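Local coordinates for protein 6-carboxyhexanoate--coa ligase (Bacillus subtilis, PDB 5FLG) that belongs to the 6-carboxyhexanoate--CoA ligase (pimeloyl-CoA synthase) family and binds phosphoaminophosphonic acid-adenylate ester, magnesium and pimelic acid, at residues 7-12 with 64-69; 31-36 with 149-154. One frame throughout, in Å; residues are numbered along the deposited sequence.

Interaction 1 (7-12 with 64-69); sequences TFYSVR and IQFEEV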
# COMPACT_ATOMS: atom_id res chain seq x y z
N THR A 7 3.34 7.17 -20.08
CA THR A 7 3.65 7.18 -18.65
C THR A 7 3.45 5.81 -18.02
O THR A 7 2.38 5.20 -18.16
CB THR A 7 2.83 8.24 -17.93
OG1 THR A 7 3.14 9.52 -18.48
CG2 THR A 7 3.16 8.26 -16.43
N PHE A 8 4.47 5.35 -17.31
CA PHE A 8 4.41 4.08 -16.61
C PHE A 8 4.38 4.21 -15.09
O PHE A 8 4.73 5.26 -14.52
CB PHE A 8 5.55 3.17 -17.04
CG PHE A 8 5.32 2.50 -18.36
CD1 PHE A 8 5.59 3.15 -19.55
CD2 PHE A 8 4.85 1.19 -18.41
CE1 PHE A 8 5.31 2.54 -20.77
CE2 PHE A 8 4.56 0.57 -19.62
CZ PHE A 8 4.74 1.27 -20.80
N TYR A 9 3.79 3.19 -14.45
CA TYR A 9 3.56 3.18 -13.02
C TYR A 9 4.13 1.92 -12.41
O TYR A 9 3.97 0.84 -12.96
CB TYR A 9 2.06 3.27 -12.71
CG TYR A 9 1.46 4.58 -13.11
CD1 TYR A 9 1.16 4.84 -14.43
CD2 TYR A 9 1.27 5.60 -12.19
CE1 TYR A 9 0.66 6.05 -14.84
CE2 TYR A 9 0.72 6.81 -12.58
CZ TYR A 9 0.46 7.04 -13.90
OH TYR A 9 -0.01 8.25 -14.34
N SER A 10 4.90 2.10 -11.33
CA SER A 10 5.37 0.99 -10.52
C SER A 10 4.27 0.55 -9.57
O SER A 10 3.74 1.35 -8.81
CB SER A 10 6.60 1.44 -9.69
OG SER A 10 7.03 0.38 -8.85
N VAL A 11 3.93 -0.73 -9.57
CA VAL A 11 2.89 -1.24 -8.66
C VAL A 11 3.49 -2.38 -7.88
O VAL A 11 3.98 -3.35 -8.47
CB VAL A 11 1.63 -1.76 -9.40
CG1 VAL A 11 0.51 -2.00 -8.39
CG2 VAL A 11 1.14 -0.76 -10.43
N ARG A 12 3.54 -2.21 -6.56
CA ARG A 12 4.21 -3.15 -5.69
C ARG A 12 3.29 -3.66 -4.60
O ARG A 12 2.36 -2.95 -4.18
CB ARG A 12 5.43 -2.49 -5.02
CG ARG A 12 6.57 -2.22 -5.99
CD ARG A 12 7.76 -1.60 -5.26
NE ARG A 12 7.45 -0.26 -4.78
CZ ARG A 12 8.16 0.39 -3.86
NH1 ARG A 12 9.10 -0.25 -3.17
NH2 ARG A 12 7.91 1.66 -3.60
N ILE A 64 -0.22 -2.56 -0.94
CA ILE A 64 -0.13 -2.46 -2.38
C ILE A 64 -0.01 -0.99 -2.65
O ILE A 64 -0.71 -0.18 -2.06
CB ILE A 64 -1.43 -2.95 -3.10
CG1 ILE A 64 -1.78 -4.37 -2.70
CG2 ILE A 64 -1.25 -2.87 -4.59
CD1 ILE A 64 -2.94 -4.99 -3.48
N GLN A 65 0.95 -0.62 -3.49
CA GLN A 65 1.25 0.76 -3.74
C GLN A 65 1.48 0.97 -5.25
O GLN A 65 2.09 0.13 -5.90
CB GLN A 65 2.49 1.16 -2.95
CG GLN A 65 3.07 2.51 -3.33
CD GLN A 65 4.43 2.77 -2.69
OE1 GLN A 65 5.42 3.06 -3.38
NE2 GLN A 65 4.48 2.70 -1.37
N PHE A 66 1.12 2.13 -5.76
CA PHE A 66 1.56 2.53 -7.07
C PHE A 66 2.08 3.94 -7.09
O PHE A 66 1.70 4.76 -6.26
CB PHE A 66 0.48 2.31 -8.16
CG PHE A 66 -0.61 3.32 -8.17
CD1 PHE A 66 -0.37 4.61 -8.63
CD2 PHE A 66 -1.94 2.92 -7.95
CE1 PHE A 66 -1.39 5.54 -8.68
CE2 PHE A 66 -2.98 3.81 -8.13
CZ PHE A 66 -2.72 5.12 -8.49
N GLU A 67 3.03 4.18 -7.98
CA GLU A 67 3.61 5.49 -8.16
C GLU A 67 4.14 5.66 -9.56
O GLU A 67 4.61 4.72 -10.18
CB GLU A 67 4.75 5.72 -7.18
CG GLU A 67 6.00 4.91 -7.52
CD GLU A 67 7.03 4.88 -6.41
OE1 GLU A 67 7.02 5.78 -5.53
OE2 GLU A 67 7.90 3.96 -6.46
N GLU A 68 3.92 6.84 -10.09
CA GLU A 68 4.48 7.23 -11.35
C GLU A 68 5.99 7.06 -11.38
O GLU A 68 6.69 7.45 -10.45
CB GLU A 68 4.15 8.70 -11.61
CG GLU A 68 4.43 9.14 -13.03
CD GLU A 68 3.98 10.58 -13.29
OE1 GLU A 68 3.39 11.23 -12.39
OE2 GLU A 68 4.12 11.00 -14.44
N VAL A 69 6.47 6.45 -12.45
CA VAL A 69 7.90 6.40 -12.71
C VAL A 69 8.33 7.58 -13.57
O VAL A 69 7.82 7.78 -14.67
CB VAL A 69 8.27 5.07 -13.38
CG1 VAL A 69 9.76 4.99 -13.64
CG2 VAL A 69 7.83 3.94 -12.47
O HOH W 1 6.95 6.65 -17.10
O HOH W 2 5.26 1.36 -6.01
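S10 and R12 pair with E67 and Q65 in an antiparallel beta ladder between strands 8-17 and 61-68, the central strand and one outer strand of the three that this chain contributes to an antiparallel sheet. S10/E67 and R12/Q65 are the hydrogen-bonded pairs, Y9/E68 and V11/F66 the non-hydrogen-bonded ones. R12 N reaches Q65 O at 2.8 Å, and Q65 N returns the bond to R12 O. The S10/E67 pair is joined both ways too. V69 N extends the ladder to F8 O at 3.0 Å, and water 1 bridges F8 N and V69 O beyond it. The S10 and Q65 carbonyls also take close CA-H...O contacts, from F66 and V11 respectively.

Side chains alternate between the two faces. Y9, V11, F66 and E68 share one face. M40 of helix 40-52 packs on Y9, V11 and F66, and L47 adds to V11. Y9 CD2 lies 4.0 Å from F66 CD1 and also 3.6 Å from E68 N. V11 and F66 run side by side, with V11 CG2 against F66 CB. The sheet does not end at strand 61-68: residues I64 to E67 pair antiparallel with a strand of the second subunit, so it continues across the dimer interface.

S10, R12, Q65 and E67 lie on the other face. R12 bends at CG-CD (chi3 -68°), which brings its guanidinium alongside the end of Q65. Its NH2 meets Q65 OE1 at 2.9 Å in a weak, bent bond, with the amide and guanidinium planes nearly perpendicular (87°). Water 2 sits in the guanidinium plane and accepts from R12 NE. E67 OE2 is a long salt-bridge partner of R12 NH2, 3.7 Å away. R149, itself paired with E71, also bridges to E67.

Interaction 2 (31-36 with 149-154); sequences GERLIP and RMDWPD. With ANP (phosphoaminophosphonic acid-adenylate ester), chain D.
D151 binds R33 and L34 mainly through OD2, joining the edge strand 26-36 of the antiparallel sheet to the short strand 150-151 of a separate parallel sheet. No backbone ladder forms between the two. R33 NE donates to D151 OD2 at 2.7 Å in a salt bridge, on the syn side, and makes a weak second bond to D151 OD1. L34 N comes to OD2 of D151 from the anti side at 3.0 Å. R33 bends at both chi2 and chi3, which folds its NE back to the carboxylate although CB points away. The carboxylate stands almost perpendicular to the guanidinium plane (89°).

L34 CB packs 3.9 Å from D151 CB, and L34 CD2 lies 3.7 Å from R149 O. Water 3 accepts from R149 N and donates to R33 O.

At the other end the contact enters the pocket of the phosphoaminophosphonic acid-adenylate ester. E32 OE2 accepts a weak bond from N6 of this ligand at 3.0 Å, and R146 holds the same oxygen in a salt bridge. The methyl CE of M150 packs on E32 CG and lies 3.9 Å from N6 of the ligand.

Further out, backbone bonds from R149 and D151 to I250 fix strand 150-151 in its own sheet. The second oxygen of D151, OD1, accepts from W152 N at 2.7 Å.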
# COMPACT_ATOMS: atom_id res chain seq x y z
N GLY A 31 5.25 -8.82 -4.92
CA GLY A 31 5.22 -8.68 -6.36
C GLY A 31 5.59 -7.29 -6.81
O GLY A 31 5.41 -6.31 -6.08
N GLU A 32 6.00 -7.18 -8.07
CA GLU A 32 6.24 -5.88 -8.63
C GLU A 32 5.92 -5.82 -10.09
O GLU A 32 6.12 -6.77 -10.79
CB GLU A 32 7.72 -5.47 -8.38
CG GLU A 32 8.68 -6.63 -8.47
CD GLU A 32 8.78 -7.43 -7.19
OE1 GLU A 32 8.90 -6.81 -6.11
OE2 GLU A 32 8.86 -8.68 -7.28
N ARG A 33 5.36 -4.72 -10.54
CA ARG A 33 4.84 -4.64 -11.89
C ARG A 33 5.15 -3.25 -12.38
O ARG A 33 5.42 -2.36 -11.59
CB ARG A 33 3.30 -4.86 -11.94
CG ARG A 33 2.85 -6.24 -11.45
CD ARG A 33 3.22 -7.37 -12.42
NE ARG A 33 2.58 -7.14 -13.72
CZ ARG A 33 1.29 -7.36 -13.98
NH1 ARG A 33 0.51 -7.92 -13.07
NH2 ARG A 33 0.78 -7.01 -15.15
N LEU A 34 5.21 -3.09 -13.69
CA LEU A 34 5.39 -1.79 -14.30
C LEU A 34 4.41 -1.66 -15.49
O LEU A 34 4.54 -2.37 -16.45
CB LEU A 34 6.84 -1.68 -14.76
CG LEU A 34 7.29 -0.39 -15.40
CD1 LEU A 34 7.34 0.70 -14.34
CD2 LEU A 34 8.67 -0.59 -16.04
N ILE A 35 3.53 -0.68 -15.45
CA ILE A 35 2.36 -0.70 -16.31
C ILE A 35 1.88 0.69 -16.67
O ILE A 35 2.12 1.66 -15.95
CB ILE A 35 1.17 -1.41 -15.63
CG1 ILE A 35 0.91 -0.77 -14.26
CG2 ILE A 35 1.45 -2.90 -15.52
CD1 ILE A 35 -0.56 -0.83 -13.84
N PRO A 36 1.25 0.80 -17.85
CA PRO A 36 0.45 1.98 -18.12
C PRO A 36 -0.78 2.07 -17.24
O PRO A 36 -1.24 1.06 -16.70
CB PRO A 36 0.04 1.80 -19.59
CG PRO A 36 0.27 0.38 -19.90
CD PRO A 36 1.02 -0.29 -18.81
N ARG A 149 10.40 -2.48 -10.52
CA ARG A 149 10.23 -1.67 -11.72
C ARG A 149 10.69 -2.41 -12.94
O ARG A 149 11.38 -1.85 -13.80
CB ARG A 149 11.00 -0.38 -11.61
CG ARG A 149 10.40 0.53 -10.57
CD ARG A 149 11.21 1.79 -10.44
NE ARG A 149 10.57 2.71 -9.51
CZ ARG A 149 10.71 4.02 -9.56
NH1 ARG A 149 11.56 4.57 -10.44
NH2 ARG A 149 10.02 4.78 -8.72
N MET A 150 10.37 -3.70 -12.98
CA MET A 150 10.54 -4.48 -14.19
C MET A 150 9.25 -5.24 -14.48
O MET A 150 8.48 -5.52 -13.56
CB MET A 150 11.69 -5.44 -14.07
CG MET A 150 11.45 -6.63 -13.14
SD MET A 150 11.61 -6.18 -11.41
CE MET A 150 11.68 -7.77 -10.62
N ASP A 151 9.00 -5.55 -15.74
CA ASP A 151 7.77 -6.30 -16.12
C ASP A 151 7.90 -6.71 -17.57
O ASP A 151 8.88 -6.34 -18.24
CB ASP A 151 6.56 -5.39 -15.97
CG ASP A 151 5.24 -6.15 -15.70
OD1 ASP A 151 5.15 -7.36 -16.00
OD2 ASP A 151 4.33 -5.54 -15.09
N TRP A 152 6.92 -7.48 -18.04
CA TRP A 152 6.96 -8.12 -19.33
C TRP A 152 5.51 -8.22 -19.77
O TRP A 152 4.79 -9.03 -19.23
CB TRP A 152 7.54 -9.52 -19.16
CG TRP A 152 7.90 -10.17 -20.44
CD1 TRP A 152 7.41 -9.88 -21.67
CD2 TRP A 152 8.67 -11.36 -20.60
NE1 TRP A 152 7.89 -10.75 -22.59
CE2 TRP A 152 8.67 -11.68 -21.95
CE3 TRP A 152 9.33 -12.20 -19.71
CZ2 TRP A 152 9.46 -12.69 -22.48
CZ3 TRP A 152 10.00 -13.27 -20.21
CH2 TRP A 152 10.07 -13.51 -21.58
N PRO A 153 5.07 -7.32 -20.65
CA PRO A 153 3.71 -7.38 -21.19
C PRO A 153 3.28 -8.78 -21.59
O PRO A 153 3.97 -9.49 -22.38
CB PRO A 153 3.77 -6.44 -22.39
CG PRO A 153 4.89 -5.46 -22.04
CD PRO A 153 5.89 -6.26 -21.28
N ASP A 154 2.20 -9.23 -20.97
CA ASP A 154 1.76 -10.59 -21.15
C ASP A 154 1.75 -11.09 -22.61
O ASP A 154 2.07 -12.24 -22.89
CB ASP A 154 0.37 -10.76 -20.56
CG ASP A 154 0.07 -12.19 -20.27
OD1 ASP A 154 0.83 -12.78 -19.45
OD2 ASP A 154 -0.70 -12.80 -21.06
PG ANP D . 5.72 -14.95 -4.66
O1G ANP D . 4.32 -14.50 -4.34
O2G ANP D . 5.94 -16.41 -4.37
O3G ANP D . 6.24 -14.57 -6.01
PB ANP D . 8.30 -13.72 -3.83
O1B ANP D . 8.38 -13.06 -5.16
O2B ANP D . 8.75 -13.09 -2.57
N3B ANP D . 6.65 -14.09 -3.50
PA ANP D . 9.47 -15.95 -5.23
O1A ANP D . 9.30 -17.39 -5.08
O2A ANP D . 8.99 -15.20 -6.44
O3A ANP D . 9.01 -15.18 -3.90
O5' ANP D . 11.10 -15.73 -5.10
C5' ANP D . 11.87 -16.58 -4.31
C4' ANP D . 12.84 -15.75 -3.46
O4' ANP D . 13.62 -14.92 -4.33
C3' ANP D . 12.11 -14.83 -2.50
O3' ANP D . 11.93 -15.44 -1.23
C2' ANP D . 13.06 -13.68 -2.37
O2' ANP D . 14.10 -14.04 -1.46
C1' ANP D . 13.64 -13.61 -3.75
N9 ANP D . 12.88 -12.62 -4.53
C8 ANP D . 11.62 -12.75 -5.07
N7 ANP D . 11.31 -11.65 -5.79
C5 ANP D . 12.37 -10.79 -5.68
C6 ANP D . 12.71 -9.44 -6.14
N6 ANP D . 11.86 -8.70 -6.87
N1 ANP D . 13.92 -8.93 -5.82
C2 ANP D . 14.78 -9.62 -5.07
N3 ANP D . 14.59 -10.88 -4.66
C4 ANP D . 13.38 -11.45 -4.84
O HOH W 3 7.61 -2.19 -9.74

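How the interactions relate
The centres of interactions 1 and 2 are 9 Å apart. Both use the three-stranded antiparallel sheet, ordered 26-36, 8-17, 61-68. Interaction 1 joins the central strand to one outer strand; interaction 2 starts from the other. The two meet through probable backbone hydrogen bonds, Y9 N to I35 O (2.7 Å) and V11 O to R33 N (2.8 Å). Along the chain the segments alternate: 7-12, 31-36, 64-69, 149-154. The sheet runs from the second subunit, beyond strand 61-68, to strand 26-36, where E32 reaches the phosphoaminophosphonic acid-adenylate ester; M150 comes to this ligand from the parallel sheet.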